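Local structure of transcriptional regulator nlh2 (Aquifex aeolicus, 4G3V) at residues Y23-E26 with E27-E31; L33-L36 with Y37-G41; R107-T110 with E111-L115; P119-G123 with G124-G128; E143-Y146 with Q147-V151. The protein probably regulates sigma54-dependent transcription as an activator whose GAF domain, here in an inactive state, acts as the controlling sensory module. All coordinates share one frame; numbering follows the deposited sequence. Where two conformers were deposited one is given.

Interaction 1. Residues Y23-E26 with E27-E31; sequences YTFE and ESLKE
T24 and E27 meet at the first turn of helix 25-40: T24 is the N-cap, and the i to i+4 backbone bonds begin with S28 N to T24 O (2.9 Å), then L29 N to F25 O and K30 N to E26 O. T24 OG1 sits between its own backbone N and carbonyl carbon (chi1 67°), where it accepts from E27 N at 3.1 Å and closes the N-cap. S28 OG turns back and donates to T24 O at 2.8 Å, 42° above the carbonyl plane, on the face opposite to the one S28 N uses; that oxygen is thus gripped twice. Water 1 donates to S28 OG (2.8 Å). L29 CG lies over one face of the F25 ring, and L29 CD1 is 3.7 Å from F25 CE2. F25 also meets the ring of F159, nearly parallel, while L29 packs on I47 and I49 of strand 44-51 and on L156 of helix 139-162.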
loop_
_atom_site.group_PDB
_atom_site.type_symbol
_atom_site.label_atom_id
_atom_site.label_comp_id
_atom_site.label_asym_id
_atom_site.label_seq_id
_atom_site.Cartn_x
_atom_site.Cartn_y
_atom_site.Cartn_z
ATOM N N TYR A 23 -3.546 -5.294 18.491
ATOM C CA TYR A 23 -4.183 -6.604 18.487
ATOM C C TYR A 23 -3.114 -7.681 18.372
ATOM O O TYR A 23 -1.998 -7.395 17.915
ATOM C CB TYR A 23 -5.192 -6.694 17.330
ATOM C CG TYR A 23 -6.227 -5.597 17.375
ATOM C CD1 TYR A 23 -7.250 -5.613 18.329
ATOM C CD2 TYR A 23 -6.165 -4.524 16.497
ATOM C CE1 TYR A 23 -8.176 -4.603 18.390
ATOM C CE2 TYR A 23 -7.084 -3.507 16.561
ATOM C CZ TYR A 23 -8.092 -3.553 17.505
ATOM O OH TYR A 23 -9.022 -2.537 17.566
ATOM N N THR A 24 -3.424 -8.908 18.798
ATOM C CA THR A 24 -2.431 -9.977 18.705
ATOM C C THR A 24 -2.154 -10.225 17.233
ATOM O O THR A 24 -2.917 -9.786 16.369
ATOM C CB THR A 24 -2.883 -11.300 19.344
ATOM O OG1 THR A 24 -3.966 -11.852 18.583
ATOM C CG2 THR A 24 -3.299 -11.100 20.808
ATOM N N PHE A 25 -1.071 -10.935 16.955
ATOM C CA PHE A 25 -0.660 -11.194 15.579
ATOM C C PHE A 25 -1.801 -11.882 14.829
ATOM O O PHE A 25 -2.233 -11.423 13.773
ATOM C CB PHE A 25 0.600 -12.063 15.557
ATOM C CG PHE A 25 1.139 -12.318 14.180
ATOM C CD1 PHE A 25 1.774 -11.315 13.468
ATOM C CD2 PHE A 25 1.023 -13.570 13.600
ATOM C CE1 PHE A 25 2.279 -11.562 12.196
ATOM C CE2 PHE A 25 1.525 -13.818 12.336
ATOM C CZ PHE A 25 2.157 -12.813 11.633
ATOM N N GLU A 26 -2.312 -12.961 15.402
ATOM C CA GLU A 26 -3.359 -13.738 14.760
ATOM C C GLU A 26 -4.678 -12.967 14.634
ATOM O O GLU A 26 -5.332 -13.045 13.602
ATOM C CB GLU A 26 -3.572 -15.062 15.502
ATOM C CG GLU A 26 -2.357 -15.984 15.462
ATOM C CD GLU A 26 -1.320 -15.694 16.551
ATOM O OE1 GLU A 26 -1.424 -14.660 17.274
ATOM O OE2 GLU A 26 -0.395 -16.536 16.690
ATOM N N GLU A 27 -5.074 -12.231 15.673
ATOM C CA GLU A 27 -6.306 -11.436 15.604
ATOM C C GLU A 27 -6.181 -10.372 14.509
ATOM O O GLU A 27 -7.151 -10.083 13.811
ATOM C CB GLU A 27 -6.630 -10.755 16.944
ATOM C CG GLU A 27 -6.991 -11.720 18.105
ATOM C CD GLU A 27 -8.410 -12.302 18.033
ATOM O OE1 GLU A 27 -8.902 -12.768 19.081
ATOM O OE2 GLU A 27 -9.035 -12.312 16.947
ATOM N N SER A 28 -4.985 -9.795 14.363
ATOM C CA SER A 28 -4.741 -8.760 13.350
ATOM C C SER A 28 -4.955 -9.321 11.940
ATOM O O SER A 28 -5.649 -8.718 11.115
ATOM C CB SER A 28 -3.316 -8.197 13.481
ATOM O OG SER A 28 -3.135 -7.530 14.735
ATOM N N LEU A 29 -4.368 -10.484 11.670
ATOM C CA LEU A 29 -4.507 -11.114 10.358
ATOM C C LEU A 29 -5.953 -11.445 10.069
ATOM O O LEU A 29 -6.440 -11.203 8.970
ATOM C CB LEU A 29 -3.685 -12.391 10.261
ATOM C CG LEU A 29 -2.177 -12.289 10.478
ATOM C CD1 LEU A 29 -1.527 -13.644 10.204
ATOM C CD2 LEU A 29 -1.575 -11.209 9.611
ATOM N N LYS A 30 -6.652 -11.986 11.062
ATOM C CA LYS A 30 -8.053 -12.312 10.890
ATOM C C LYS A 30 -8.864 -11.059 10.573
ATOM O O LYS A 30 -9.744 -11.102 9.726
ATOM C CB LYS A 30 -8.608 -12.999 12.145
ATOM C CG LYS A 30 -10.032 -13.448 12.005
ATOM C CD LYS A 30 -10.142 -14.629 11.034
ATOM C CE LYS A 30 -11.562 -15.170 10.979
ATOM N NZ LYS A 30 -11.586 -16.581 10.547
ATOM N N GLU A 31 -8.578 -9.949 11.256
ATOM C CA GLU A 31 -9.362 -8.731 11.062
ATOM C C GLU A 31 -9.117 -8.171 9.655
ATOM O O GLU A 31 -10.028 -7.641 9.025
ATOM C CB GLU A 31 -9.041 -7.695 12.134
ATOM C CG GLU A 31 -9.965 -6.490 12.145
ATOM C CD GLU A 31 -11.365 -6.779 12.664
ATOM O OE1 GLU A 31 -11.657 -7.919 13.101
ATOM O OE2 GLU A 31 -12.180 -5.835 12.637
HETATM O O HOH W 1 -2.748 -4.858 15.556
#

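Interaction 2. Residues L33-L36 with Y37-G41; sequences LKVL and YSYLG
Y37 N to L33 O, S38 N to K34 O, Y39 N to V35 O and L40 N to L36 O are successive i to i+4 bonds of the last turns of helix 25-40 in the GAF domain. The bond from Y39 N to V35 O is short, 2.7 Å, whereas L40 N reaches L36 O with its N-H bent to 139° and stands above the carbonyl plane, as the helix ends at G41. G41 has positive phi (76°), a backbone that favours glycine. On one side Y39 lies against V35: the ring edge faces V35 O, and CD1 is 3.8 Å from V35 CB. With CG anti to the carbonyl carbon (chi1 -77°), the Y39 ring is turned back along the helix toward V35, and both side chains meet V11 of helix 4-19. An alanine at Y39 is likely to uncover V35 CB and V11, opening a gap between the two helices. The buried L36 and L40 pack against helix 139-162, L36 on I152 and L40 on F145. Between these two leucines the contact is one branch against another, L36 CD2 lying 4.0 Å from L40 CD1.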
loop_
_atom_site.group_PDB
_atom_site.type_symbol
_atom_site.label_atom_id
_atom_site.label_comp_id
_atom_site.label_asym_id
_atom_site.label_seq_id
_atom_site.Cartn_x
_atom_site.Cartn_y
_atom_site.Cartn_z
ATOM N N LEU A 33 -8.631 -10.021 6.968
ATOM C CA LEU A 33 -9.459 -10.826 6.079
ATOM C C LEU A 33 -10.937 -10.480 6.236
ATOM O O LEU A 33 -11.696 -10.504 5.261
ATOM C CB LEU A 33 -9.221 -12.319 6.317
ATOM C CG LEU A 33 -7.771 -12.779 6.075
ATOM C CD1 LEU A 33 -7.614 -14.295 6.221
ATOM C CD2 LEU A 33 -7.284 -12.336 4.714
ATOM N N LYS A 34 -11.346 -10.151 7.455
ATOM C CA LYS A 34 -12.723 -9.764 7.706
ATOM C C LYS A 34 -13.075 -8.476 6.964
ATOM O O LYS A 34 -14.160 -8.358 6.388
ATOM C CB LYS A 34 -12.962 -9.589 9.207
ATOM C CG LYS A 34 -14.393 -9.271 9.575
ATOM C CD LYS A 34 -14.527 -9.016 11.072
ATOM C CE LYS A 34 -14.083 -10.210 11.893
ATOM N NZ LYS A 34 -14.154 -9.931 13.353
ATOM N N VAL A 35 -12.163 -7.508 6.965
ATOM C CA VAL A 35 -12.459 -6.264 6.253
ATOM C C VAL A 35 -12.375 -6.460 4.729
ATOM O O VAL A 35 -13.080 -5.790 3.976
ATOM C CB VAL A 35 -11.645 -5.024 6.760
ATOM C CG1 VAL A 35 -11.961 -4.749 8.235
ATOM C CG2 VAL A 35 -10.183 -5.197 6.579
ATOM N N LEU A 36 -11.549 -7.389 4.259
ATOM C CA LEU A 36 -11.563 -7.701 2.826
ATOM C C LEU A 36 -12.938 -8.211 2.422
ATOM O O LEU A 36 -13.445 -7.919 1.335
ATOM C CB LEU A 36 -10.506 -8.739 2.483
ATOM C CG LEU A 36 -9.105 -8.157 2.344
ATOM C CD1 LEU A 36 -8.094 -9.246 2.041
ATOM C CD2 LEU A 36 -9.107 -7.113 1.242
ATOM N N TYR A 37 -13.549 -8.981 3.303
ATOM C CA TYR A 37 -14.909 -9.429 3.061
ATOM C C TYR A 37 -15.903 -8.266 3.146
ATOM O O TYR A 37 -16.708 -8.053 2.243
ATOM C CB TYR A 37 -15.283 -10.507 4.065
ATOM C CG TYR A 37 -16.741 -10.837 4.041
ATOM C CD1 TYR A 37 -17.265 -11.653 3.058
ATOM C CD2 TYR A 37 -17.597 -10.334 5.005
ATOM C CE1 TYR A 37 -18.609 -11.959 3.037
ATOM C CE2 TYR A 37 -18.934 -10.633 4.991
ATOM C CZ TYR A 37 -19.432 -11.444 4.013
ATOM O OH TYR A 37 -20.766 -11.725 4.020
ATOM N N SER A 38 -15.849 -7.506 4.229
ATOM C CA SER A 38 -16.852 -6.470 4.452
ATOM C C SER A 38 -16.736 -5.297 3.461
ATOM O O SER A 38 -17.748 -4.756 3.023
ATOM C CB SER A 38 -16.788 -5.978 5.901
ATOM O OG SER A 38 -15.614 -5.218 6.125
ATOM N N TYR A 39 -15.513 -4.908 3.104
ATOM C CA TYR A 39 -15.314 -3.812 2.160
ATOM C C TYR A 39 -15.354 -4.265 0.695
ATOM O O TYR A 39 -15.955 -3.583 -0.150
ATOM C CB TYR A 39 -13.981 -3.100 2.413
ATOM C CG TYR A 39 -13.965 -2.159 3.605
ATOM C CD1 TYR A 39 -13.996 -2.649 4.908
ATOM C CD2 TYR A 39 -13.886 -0.777 3.428
ATOM C CE1 TYR A 39 -13.963 -1.794 5.996
ATOM C CE2 TYR A 39 -13.848 0.085 4.514
ATOM C CZ TYR A 39 -13.889 -0.430 5.794
ATOM O OH TYR A 39 -13.865 0.424 6.890
ATOM N N LEU A 40 -14.723 -5.399 0.382
ATOM C CA LEU A 40 -14.507 -5.779 -1.021
ATOM C C LEU A 40 -15.174 -7.076 -1.473
ATOM O O LEU A 40 -14.997 -7.480 -2.627
ATOM C CB LEU A 40 -13.006 -5.886 -1.316
ATOM C CG LEU A 40 -12.209 -4.596 -1.152
ATOM C CD1 LEU A 40 -10.782 -4.812 -1.602
ATOM C CD2 LEU A 40 -12.855 -3.456 -1.938
ATOM N N GLY A 41 -15.908 -7.737 -0.581
ATOM C CA GLY A 41 -16.693 -8.907 -0.944
ATOM C C GLY A 41 -15.880 -10.172 -1.150
ATOM O O GLY A 41 -16.297 -11.087 -1.873
#

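Interaction 3. Residues R107-T110 with E111-L115; sequences RLLT and EKHAL
The imidazole of H113 carries L109 CD2 over one face, 3.8 Å from the ring centroid and 14° off its normal, a CH-pi contact offset toward the rim. At the ring edge T110 CA lies in plane, and T110 N, standing 21° out of the ring plane, donates to H113 ND1 at 3.0 Å. By accepting from this backbone N-H, ND1 helps to fix the rotation of the ring. T110 crosses H113 at about a right angle; a chi1 of 75° folds its OG1 back over the turn, where it accepts from K112 N at 3.0 Å and is also bonded to E135 of strand 125-135. The return bond from H113 N to T110 O is long and weak at 3.4 Å. L109 packs further on F133 and V93, and H113 on E135. T110 to H113 form a type I beta turn, with an ST turn from T110 OG1 to K112 N inside it, that leads the loop into strand 113-122 of the GAF sheet.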
loop_
_atom_site.group_PDB
_atom_site.type_symbol
_atom_site.label_atom_id
_atom_site.label_comp_id
_atom_site.label_asym_id
_atom_site.label_seq_id
_atom_site.Cartn_x
_atom_site.Cartn_y
_atom_site.Cartn_z
ATOM N N ARG A 107 -14.597 -27.453 -5.732
ATOM C CA ARG A 107 -15.973 -27.882 -5.974
ATOM C C ARG A 107 -16.991 -26.863 -5.471
ATOM O O ARG A 107 -18.158 -26.908 -5.851
ATOM C CB ARG A 107 -16.230 -29.224 -5.300
ATOM C CG ARG A 107 -16.270 -29.147 -3.793
ATOM C CD ARG A 107 -16.562 -30.510 -3.180
ATOM N NE ARG A 107 -17.466 -30.392 -2.043
ATOM C CZ ARG A 107 -17.121 -29.859 -0.877
ATOM N NH1 ARG A 107 -15.888 -29.391 -0.694
ATOM N NH2 ARG A 107 -18.005 -29.786 0.104
ATOM N N LEU A 108 -16.542 -25.958 -4.607
ATOM C CA LEU A 108 -17.402 -24.907 -4.064
ATOM C C LEU A 108 -17.351 -23.628 -4.904
ATOM O O LEU A 108 -18.248 -22.788 -4.816
ATOM C CB LEU A 108 -16.999 -24.589 -2.620
ATOM C CG LEU A 108 -17.798 -23.462 -1.964
ATOM C CD1 LEU A 108 -19.298 -23.786 -1.953
ATOM C CD2 LEU A 108 -17.292 -23.193 -0.551
ATOM N N LEU A 109 -16.299 -23.484 -5.707
ATOM C CA LEU A 109 -16.154 -22.331 -6.591
ATOM C C LEU A 109 -17.040 -22.457 -7.826
ATOM O O LEU A 109 -17.342 -23.568 -8.269
ATOM C CB LEU A 109 -14.703 -22.204 -7.053
ATOM C CG LEU A 109 -13.632 -22.060 -5.977
ATOM C CD1 LEU A 109 -12.257 -21.875 -6.614
ATOM C CD2 LEU A 109 -13.966 -20.897 -5.063
ATOM N N THR A 110 -17.459 -21.314 -8.368
ATOM C CA THR A 110 -18.093 -21.254 -9.684
ATOM C C THR A 110 -17.018 -21.020 -10.731
ATOM O O THR A 110 -15.848 -20.857 -10.399
ATOM C CB THR A 110 -19.084 -20.088 -9.795
ATOM O OG1 THR A 110 -18.361 -18.857 -9.924
ATOM C CG2 THR A 110 -19.997 -20.027 -8.572
ATOM N N GLU A 111 -17.416 -20.979 -11.997
ATOM C CA GLU A 111 -16.462 -20.743 -13.070
ATOM C C GLU A 111 -16.003 -19.284 -13.107
ATOM O O GLU A 111 -15.008 -18.955 -13.756
ATOM C CB GLU A 111 -17.067 -21.134 -14.419
ATOM C CG GLU A 111 -16.085 -21.019 -15.579
ATOM C CD GLU A 111 -16.625 -21.610 -16.862
ATOM O OE1 GLU A 111 -17.436 -22.563 -16.789
ATOM O OE2 GLU A 111 -16.238 -21.118 -17.946
ATOM N N LYS A 112 -16.714 -18.411 -12.398
ATOM C CA LYS A 112 -16.373 -16.989 -12.395
ATOM C C LYS A 112 -15.319 -16.644 -11.344
ATOM O O LYS A 112 -14.710 -15.572 -11.398
ATOM C CB LYS A 112 -17.629 -16.144 -12.185
ATOM C CG LYS A 112 -18.709 -16.424 -13.221
ATOM C CD LYS A 112 -19.461 -15.160 -13.609
ATOM C CE LYS A 112 -20.323 -14.638 -12.472
ATOM N NZ LYS A 112 -21.296 -13.602 -12.952
ATOM N N HIS A 113 -15.089 -17.546 -10.392
ATOM C CA HIS A 113 -14.103 -17.273 -9.343
ATOM C C HIS A 113 -12.699 -17.175 -9.905
ATOM O O HIS A 113 -12.267 -18.032 -10.678
ATOM C CB HIS A 113 -14.117 -18.357 -8.265
ATOM C CG HIS A 113 -15.148 -18.138 -7.205
ATOM N ND1 HIS A 113 -16.394 -18.724 -7.256
ATOM C CD2 HIS A 113 -15.129 -17.389 -6.081
ATOM C CE1 HIS A 113 -17.097 -18.347 -6.203
ATOM N NE2 HIS A 113 -16.351 -17.536 -5.472
ATOM N N ALA A 114 -11.988 -16.125 -9.506
ATOM C CA ALA A 114 -10.560 -16.024 -9.765
ATOM C C ALA A 114 -9.787 -16.233 -8.468
ATOM O O ALA A 114 -10.319 -16.058 -7.368
ATOM C CB ALA A 114 -10.219 -14.681 -10.359
ATOM N N LEU A 115 -8.521 -16.606 -8.612
ATOM C CA LEU A 115 -7.607 -16.702 -7.492
ATOM C C LEU A 115 -6.559 -15.607 -7.662
ATOM O O LEU A 115 -5.956 -15.485 -8.728
ATOM C CB LEU A 115 -6.950 -18.086 -7.472
ATOM C CG LEU A 115 -6.046 -18.446 -6.293
ATOM C CD1 LEU A 115 -5.745 -19.936 -6.259
ATOM C CD2 LEU A 115 -4.758 -17.673 -6.337
#

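Interaction 4. Residues P119-G123 with G124-G128; sequences PIKVG and GEVKG
I120 O is gripped by two amides: K127 N donates at 2.8 Å, nearly along the C=O axis, and G128 N adds a weak bond at 3.2 Å. I120 N donates to G128 O (2.8 Å). Nearer the turn, V122 and E125 form a hydrogen-bonded pair, V122 N to E125 O and E125 N to V122 O. Water 3 links K121 NZ to G124 O, and water 2 bridges G124 N and, weakly, K121 O; K121 NZ also bonds G85 O. The extended K121 chain runs over the turn, CD 3.6 Å from G124 O and CE 4.1 Å from V126 CG2. Between the two strands V122 CG2 meets K127 CG at 3.7 Å, crossing at about a right angle beside F160. G123 N donates to T20 of the second subunit, placing the hairpin tip at the dimer contact. G123 and G124 take the positive phi of a type I' turn, and K127 with G128 opposite I120 form a classic beta bulge in the hairpin of strands 113-122 and 125-135.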
loop_
_atom_site.group_PDB
_atom_site.type_symbol
_atom_site.label_atom_id
_atom_site.label_comp_id
_atom_site.label_asym_id
_atom_site.label_seq_id
_atom_site.Cartn_x
_atom_site.Cartn_y
_atom_site.Cartn_z
ATOM N N PRO A 119 2.649 -12.015 -2.767
ATOM C CA PRO A 119 3.677 -12.294 -1.764
ATOM C C PRO A 119 3.661 -11.252 -0.647
ATOM O O PRO A 119 3.267 -10.089 -0.843
ATOM C CB PRO A 119 4.981 -12.208 -2.558
ATOM C CG PRO A 119 4.683 -11.269 -3.658
ATOM C CD PRO A 119 3.214 -11.422 -3.991
ATOM N N ILE A 120 4.071 -11.710 0.527
ATOM C CA ILE A 120 4.270 -10.874 1.694
ATOM C C ILE A 120 5.769 -10.892 1.953
ATOM O O ILE A 120 6.321 -11.931 2.333
ATOM C CB ILE A 120 3.520 -11.455 2.912
ATOM C CG1 ILE A 120 2.017 -11.441 2.659
ATOM C CG2 ILE A 120 3.833 -10.664 4.175
ATOM C CD1 ILE A 120 1.211 -12.266 3.666
ATOM N N LYS A 121 6.417 -9.750 1.735
ATOM C CA LYS A 121 7.876 -9.664 1.754
ATOM C C LYS A 121 8.413 -8.762 2.848
ATOM O O LYS A 121 7.892 -7.669 3.079
ATOM C CB LYS A 121 8.379 -9.123 0.426
ATOM C CG LYS A 121 8.142 -10.062 -0.746
ATOM C CD LYS A 121 8.937 -9.608 -1.964
ATOM C CE LYS A 121 8.593 -10.416 -3.172
ATOM N NZ LYS A 121 9.401 -9.999 -4.358
ATOM N N VAL A 122 9.476 -9.234 3.487
ATOM C CA VAL A 122 10.223 -8.456 4.461
ATOM C C VAL A 122 11.673 -8.357 3.984
ATOM O O VAL A 122 12.382 -9.381 3.831
ATOM C CB VAL A 122 10.189 -9.114 5.838
ATOM C CG1 VAL A 122 11.012 -8.302 6.825
ATOM C CG2 VAL A 122 8.750 -9.270 6.320
ATOM N N GLY A 123 12.118 -7.131 3.751
ATOM C CA GLY A 123 13.447 -6.905 3.193
ATOM C C GLY A 123 13.578 -7.538 1.813
ATOM O O GLY A 123 14.668 -7.948 1.404
ATOM N N GLY A 124 12.459 -7.639 1.095
ATOM C CA GLY A 124 12.466 -8.254 -0.219
ATOM C C GLY A 124 12.421 -9.778 -0.206
ATOM O O GLY A 124 12.350 -10.397 -1.260
ATOM N N GLU A 125 12.453 -10.393 0.971
ATOM C CA GLU A 125 12.364 -11.853 1.062
ATOM C C GLU A 125 10.939 -12.291 1.338
ATOM O O GLU A 125 10.269 -11.704 2.191
ATOM C CB GLU A 125 13.260 -12.390 2.178
ATOM C CG GLU A 125 14.737 -12.199 1.937
ATOM C CD GLU A 125 15.587 -12.986 2.925
ATOM O OE1 GLU A 125 15.066 -13.349 4.011
ATOM O OE2 GLU A 125 16.769 -13.249 2.605
ATOM N N VAL A 126 10.486 -13.342 0.660
ATOM C CA VAL A 126 9.124 -13.848 0.893
ATOM C C VAL A 126 8.979 -14.504 2.274
ATOM O O VAL A 126 9.663 -15.479 2.606
ATOM C CB VAL A 126 8.689 -14.859 -0.178
ATOM C CG1 VAL A 126 7.294 -15.360 0.098
ATOM C CG2 VAL A 126 8.776 -14.244 -1.583
ATOM N N LYS A 127 8.069 -13.966 3.069
ATOM C CA LYS A 127 7.792 -14.497 4.392
ATOM C C LYS A 127 6.376 -15.041 4.485
ATOM O O LYS A 127 5.995 -15.609 5.498
ATOM C CB LYS A 127 7.978 -13.397 5.431
ATOM C CG LYS A 127 9.366 -12.802 5.455
ATOM C CD LYS A 127 10.380 -13.872 5.764
ATOM C CE LYS A 127 11.617 -13.294 6.434
ATOM N NZ LYS A 127 12.503 -14.375 6.947
ATOM N N GLY A 128 5.579 -14.823 3.442
ATOM C CA GLY A 128 4.228 -15.348 3.408
ATOM C C GLY A 128 3.532 -15.043 2.094
ATOM O O GLY A 128 4.109 -14.444 1.172
HETATM O O HOH W 2 9.955 -6.195 1.405
HETATM O O HOH W 3 12.052 -9.090 -3.878
#

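Interaction 5. Residues E143-Y146 with Q147-V151; sequences ENFY and QTINV
F145 and I149 make the tightly packed side of helix 139-162: F145 CE2 lies 3.8 Å from I149 CD1, and both residues rest on I116 of the sheet. I149 N to F145 O and N150 N to Y146 O (2.9 Å) are nearly straight i to i+4 bonds of the same turns. The Y146 side admits a water, although the second subunit also covers it. The Y146 ring, its chi1 of 146° off the staggered positions, has Q147 CA over one face and CE1 3.8 Å from N150 CB. Y146 and N150 run side by side, ring and amide planes 47° apart, joined through water 4, 3.2 Å from Y146 OH and donating to N150 OD1. A leucine at Y146 would probably leave that water without one of its mates and uncover N150 CB. N150 thus spends its amide oxygen on water and its ND2 on N13 of the second subunit, adding a directional polar link to the packing of that subunit's I9 against Y146, Q147 and N150.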
loop_
_atom_site.group_PDB
_atom_site.type_symbol
_atom_site.label_atom_id
_atom_site.label_comp_id
_atom_site.label_asym_id
_atom_site.label_seq_id
_atom_site.Cartn_x
_atom_site.Cartn_y
_atom_site.Cartn_z
ATOM N N GLU A 143 -7.776 -7.296 -13.170
ATOM C CA GLU A 143 -6.444 -6.700 -13.163
ATOM C C GLU A 143 -6.361 -5.524 -12.193
ATOM O O GLU A 143 -5.359 -5.350 -11.497
ATOM C CB GLU A 143 -6.039 -6.256 -14.573
ATOM C CG GLU A 143 -5.746 -7.417 -15.526
ATOM C CD GLU A 143 -5.385 -6.951 -16.937
ATOM O OE1 GLU A 143 -4.945 -5.788 -17.092
ATOM O OE2 GLU A 143 -5.544 -7.749 -17.891
ATOM N N ASN A 144 -7.417 -4.725 -12.132
ATOM C CA ASN A 144 -7.448 -3.605 -11.202
ATOM C C ASN A 144 -7.448 -4.086 -9.756
ATOM O O ASN A 144 -6.749 -3.542 -8.897
ATOM C CB ASN A 144 -8.676 -2.733 -11.457
ATOM C CG ASN A 144 -8.794 -1.588 -10.467
ATOM O OD1 ASN A 144 -8.022 -0.625 -10.516
ATOM N ND2 ASN A 144 -9.769 -1.683 -9.566
ATOM N N PHE A 145 -8.231 -5.125 -9.493
ATOM C CA PHE A 145 -8.357 -5.656 -8.151
ATOM C C PHE A 145 -7.021 -6.226 -7.681
ATOM O O PHE A 145 -6.652 -6.110 -6.501
ATOM C CB PHE A 145 -9.428 -6.739 -8.137
ATOM C CG PHE A 145 -9.984 -7.018 -6.784
ATOM C CD1 PHE A 145 -11.004 -6.244 -6.277
ATOM C CD2 PHE A 145 -9.505 -8.062 -6.029
ATOM C CE1 PHE A 145 -11.529 -6.506 -5.029
ATOM C CE2 PHE A 145 -10.016 -8.329 -4.780
ATOM C CZ PHE A 145 -11.026 -7.552 -4.277
ATOM N N TYR A 146 -6.280 -6.823 -8.607
ATOM C CA TYR A 146 -5.003 -7.406 -8.265
ATOM C C TYR A 146 -4.080 -6.374 -7.620
ATOM O O TYR A 146 -3.355 -6.697 -6.684
ATOM C CB TYR A 146 -4.305 -8.025 -9.490
ATOM C CG TYR A 146 -2.816 -7.868 -9.396
ATOM C CD1 TYR A 146 -2.097 -8.511 -8.394
ATOM C CD2 TYR A 146 -2.126 -7.041 -10.273
ATOM C CE1 TYR A 146 -0.723 -8.344 -8.275
ATOM C CE2 TYR A 146 -0.762 -6.869 -10.164
ATOM C CZ TYR A 146 -0.063 -7.521 -9.163
ATOM O OH TYR A 146 1.302 -7.358 -9.057
ATOM N N GLN A 147 -4.091 -5.140 -8.115
ATOM C CA GLN A 147 -3.175 -4.117 -7.600
ATOM C C GLN A 147 -3.425 -3.928 -6.107
ATOM O O GLN A 147 -2.489 -3.812 -5.298
ATOM C CB GLN A 147 -3.346 -2.787 -8.355
ATOM C CG GLN A 147 -2.267 -1.731 -8.022
ATOM C CD GLN A 147 -2.314 -0.483 -8.925
ATOM O OE1 GLN A 147 -3.237 -0.311 -9.723
ATOM N NE2 GLN A 147 -1.301 0.382 -8.805
ATOM N N THR A 148 -4.694 -3.912 -5.733
ATOM C CA THR A 148 -5.053 -3.707 -4.339
ATOM C C THR A 148 -4.641 -4.885 -3.446
ATOM O O THR A 148 -4.148 -4.686 -2.334
ATOM C CB THR A 148 -6.544 -3.426 -4.206
ATOM O OG1 THR A 148 -6.820 -2.147 -4.782
ATOM C CG2 THR A 148 -6.956 -3.405 -2.758
ATOM N N ILE A 149 -4.804 -6.114 -3.920
ATOM C CA ILE A 149 -4.336 -7.252 -3.138
ATOM C C ILE A 149 -2.809 -7.176 -2.983
ATOM O O ILE A 149 -2.256 -7.490 -1.914
ATOM C CB ILE A 149 -4.789 -8.588 -3.756
ATOM C CG1 ILE A 149 -6.320 -8.638 -3.806
ATOM C CG2 ILE A 149 -4.225 -9.783 -2.958
ATOM C CD1 ILE A 149 -6.986 -8.519 -2.461
ATOM N N ASN A 150 -2.111 -6.757 -4.034
ATOM C CA ASN A 150 -0.667 -6.600 -3.911
ATOM C C ASN A 150 -0.305 -5.575 -2.833
ATOM O O ASN A 150 0.637 -5.778 -2.064
ATOM C CB ASN A 150 -0.024 -6.202 -5.224
ATOM C CG ASN A 150 1.502 -6.153 -5.115
ATOM O OD1 ASN A 150 2.154 -7.190 -4.963
ATOM N ND2 ASN A 150 2.068 -4.949 -5.151
ATOM N N VAL A 151 -1.053 -4.479 -2.781
ATOM C CA VAL A 151 -0.834 -3.463 -1.758
ATOM C C VAL A 151 -1.025 -4.073 -0.376
ATOM O O VAL A 151 -0.229 -3.839 0.529
ATOM C CB VAL A 151 -1.788 -2.274 -1.919
ATOM C CG1 VAL A 151 -1.799 -1.423 -0.652
ATOM C CG2 VAL A 151 -1.390 -1.434 -3.132
HETATM O O HOH W 4 4.111 -7.241 -7.466
#

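Overall arrangement
Interactions 1 and 2 occupy the start and the end of helix 25-40, their centres 14 Å apart, and both face helix 139-162. Interaction 2 touches interaction 5 directly: L40 CD1 lies 3.8 Å from F145 CZ, joining the two helices. Interactions 3 and 4 stand at the two ends of strand 113-122, about 27 Å between centres and on opposite sides of the chain's centre; interaction 3 opens the strand and interaction 4 turns it into strand 125-135. Interactions 4 and 5 come within about 4 Å at their nearest atoms without touching, yet both reach the second subunit, through T20 and through I9 and N13. The dimer contact therefore involves both the hairpin tip and helix 139-162.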